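Local coordinates for protein tautomerase (Bordetella trematum, PDB 6VVR) that belongs to the tautomerase family of the MIF clan and assembles as a trimer of subunits each built from two beta-alpha-beta units, at residues 2-7 with 64-69. Residues are numbered along the deposited sequence; the frame is centred on the assembly and turned at random.
Sequences LLNVHI and NVDLIA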
loop_
_atom_site.group_PDB
_atom_site.type_symbol
_atom_site.label_atom_id
_atom_site.label_comp_id
_atom_site.label_asym_id
_atom_site.label_seq_id
_atom_site.Cartn_x
_atom_site.Cartn_y
_atom_site.Cartn_z
ATOM N N LEU A 2 -9.619 4.396 -4.312
ATOM C CA LEU A 2 -8.327 5.051 -4.181
ATOM C C LEU A 2 -7.272 4.139 -4.786
ATOM O O LEU A 2 -7.033 3.039 -4.277
ATOM C CB LEU A 2 -8.021 5.365 -2.716
ATOM C CG LEU A 2 -9.167 6.138 -2.038
ATOM C CD1 LEU A 2 -8.826 6.468 -0.615
ATOM C CD2 LEU A 2 -9.503 7.408 -2.806
ATOM N N LEU A 3 -6.657 4.588 -5.875
ATOM C CA LEU A 3 -5.703 3.783 -6.626
ATOM C C LEU A 3 -4.288 4.271 -6.372
ATOM O O LEU A 3 -4.025 5.476 -6.412
ATOM C CB LEU A 3 -5.992 3.840 -8.127
ATOM C CG LEU A 3 -7.118 2.974 -8.695
ATOM C CD1 LEU A 3 -8.480 3.356 -8.120
ATOM C CD2 LEU A 3 -7.129 3.076 -10.211
ATOM N N ASN A 4 -3.372 3.343 -6.135
ATOM C CA ASN A 4 -1.959 3.676 -6.209
ATOM C C ASN A 4 -1.317 2.732 -7.207
ATOM O O ASN A 4 -1.509 1.509 -7.135
ATOM C CB ASN A 4 -1.271 3.648 -4.837
ATOM C CG ASN A 4 -1.530 2.392 -4.063
ATOM O OD1 ASN A 4 -0.693 1.484 -4.040
ATOM N ND2 ASN A 4 -2.665 2.342 -3.381
ATOM N N VAL A 5 -0.594 3.317 -8.159
ATOM C CA VAL A 5 -0.171 2.653 -9.381
ATOM C C VAL A 5 1.346 2.651 -9.433
ATOM O O VAL A 5 1.992 3.655 -9.113
ATOM C CB VAL A 5 -0.749 3.360 -10.620
ATOM C CG1 VAL A 5 -0.432 2.563 -11.882
ATOM C CG2 VAL A 5 -2.235 3.550 -10.437
ATOM N N HIS A 6 1.909 1.531 -9.868
ATOM C CA HIS A 6 3.337 1.275 -9.763
ATOM C C HIS A 6 3.807 0.767 -11.113
ATOM O O HIS A 6 3.333 -0.274 -11.569
ATOM C CB HIS A 6 3.598 0.253 -8.651
ATOM C CG HIS A 6 2.975 0.638 -7.344
ATOM N ND1 HIS A 6 3.677 1.289 -6.351
ATOM C CD2 HIS A 6 1.706 0.505 -6.884
ATOM C CE1 HIS A 6 2.873 1.520 -5.327
ATOM N NE2 HIS A 6 1.672 1.058 -5.626
ATOM N N ILE A 7 4.682 1.525 -11.777
ATOM C CA ILE A 7 5.087 1.222 -13.146
ATOM C C ILE A 7 6.600 1.328 -13.247
ATOM O O ILE A 7 7.271 1.886 -12.380
ATOM C CB ILE A 7 4.414 2.140 -14.189
ATOM C CG1 ILE A 7 4.832 3.589 -13.990
ATOM C CG2 ILE A 7 2.899 2.012 -14.120
ATOM C CD1 ILE A 7 4.351 4.512 -15.107
ATOM N N ASN A 64 -3.024 -1.027 -7.258
ATOM C CA ASN A 64 -3.663 -1.327 -5.985
ATOM C C ASN A 64 -4.885 -0.438 -5.809
ATOM O O ASN A 64 -4.785 0.788 -5.946
ATOM C CB ASN A 64 -2.694 -1.097 -4.826
ATOM C CG ASN A 64 -1.527 -2.058 -4.843
ATOM O OD1 ASN A 64 -1.657 -3.205 -5.270
ATOM N ND2 ASN A 64 -0.373 -1.592 -4.375
ATOM N N VAL A 65 -6.025 -1.051 -5.483
ATOM C CA VAL A 65 -7.303 -0.352 -5.357
ATOM C C VAL A 65 -7.840 -0.578 -3.953
ATOM O O VAL A 65 -8.146 -1.718 -3.577
ATOM C CB VAL A 65 -8.332 -0.836 -6.387
ATOM C CG1 VAL A 65 -9.612 0.001 -6.278
ATOM C CG2 VAL A 65 -7.755 -0.825 -7.797
ATOM N N ASP A 66 -7.952 0.499 -3.177
ATOM C CA ASP A 66 -8.693 0.470 -1.927
ATOM C C ASP A 66 -10.077 1.023 -2.223
ATOM O O ASP A 66 -10.207 2.175 -2.658
ATOM C CB ASP A 66 -7.993 1.290 -0.841
ATOM C CG ASP A 66 -6.666 0.690 -0.429
ATOM O OD1 ASP A 66 -6.581 -0.542 -0.263
ATOM O OD2 ASP A 66 -5.697 1.444 -0.282
ATOM N N LEU A 67 -11.101 0.198 -2.048
ATOM C CA LEU A 67 -12.451 0.610 -2.395
ATOM C C LEU A 67 -13.445 0.136 -1.344
ATOM O O LEU A 67 -13.223 -0.846 -0.634
ATOM C CB LEU A 67 -12.868 0.100 -3.783
ATOM C CG LEU A 67 -13.367 -1.339 -3.915
ATOM C CD1 LEU A 67 -13.975 -1.562 -5.291
ATOM C CD2 LEU A 67 -12.226 -2.316 -3.658
ATOM N N ILE A 68 -14.550 0.872 -1.251
ATOM C CA ILE A 68 -15.589 0.538 -0.293
ATOM C C ILE A 68 -16.147 -0.847 -0.593
ATOM O O ILE A 68 -16.463 -1.180 -1.742
ATOM C CB ILE A 68 -16.684 1.611 -0.314
ATOM C CG1 ILE A 68 -16.111 2.933 0.192
ATOM C CG2 ILE A 68 -17.857 1.182 0.555
ATOM C CD1 ILE A 68 -16.976 4.143 -0.166
ATOM N N ALA A 69 -16.274 -1.658 0.454
ATOM C CA ALA A 69 -16.802 -3.005 0.327
ATOM C C ALA A 69 -18.244 -2.975 -0.167
ATOM O O ALA A 69 -18.942 -1.960 -0.076
ATOM C CB ALA A 69 -16.736 -3.731 1.672
#
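Asn4 of strand 2-8 and Asn64 of strand 61-68 are paired on adjacent antiparallel strands, and their amides meet on the same face of the sheet. Asn64 ND2 donates to Asn4 OD1 at 3.1 Å, the acceptor lying near the plane of the Asn64 amide. The amide planes stand 61° apart, and the donor lies tilted from the plane of the Asn4 carbonyl. His6 supplies a second N-H to the same oxygen: its NE2 reaches Asn4 OD1 at 2.9 Å along a nearly straight bond, in the plane of both groups and on a lone pair. Two donors thus fix the flip of the Asn4 amide, whose CG sits between the backbone N and carbonyl carbon (chi1 50°), which leans the whole amide toward Asn64; its rotation about CB-CG then presents OD1 to both donors. At the far side of the imidazole, ND1 is hydrogen-bonded to Tyr45 OH, so both ring nitrogens are tied.

Behind these side chains the backbones pair closely. Asn4 and Asn64 exchange reciprocal N-H...O bonds, and Leu2 and Asp66 do the same one hydrogen-bonded pair further on, with Leu2 N 2.8 Å from Asp66 O. Between them Leu3 and Val65 form the non-hydrogen-bonded pair on the opposite face, lying side by side with Leu3 CG 4.0 Å from Val65 CG2; Leu83 of helix 73-91 packs on both. On the asparagine face Asp66 forms salt bridges to Arg103 of its own chain and, through OD2, to Arg103 of the second subunit.

These are the central strands of a four-stranded mixed sheet that joins two beta-alpha-beta halves, with helices on one face and subunit contacts on the other, as in the trimeric tautomerase fold.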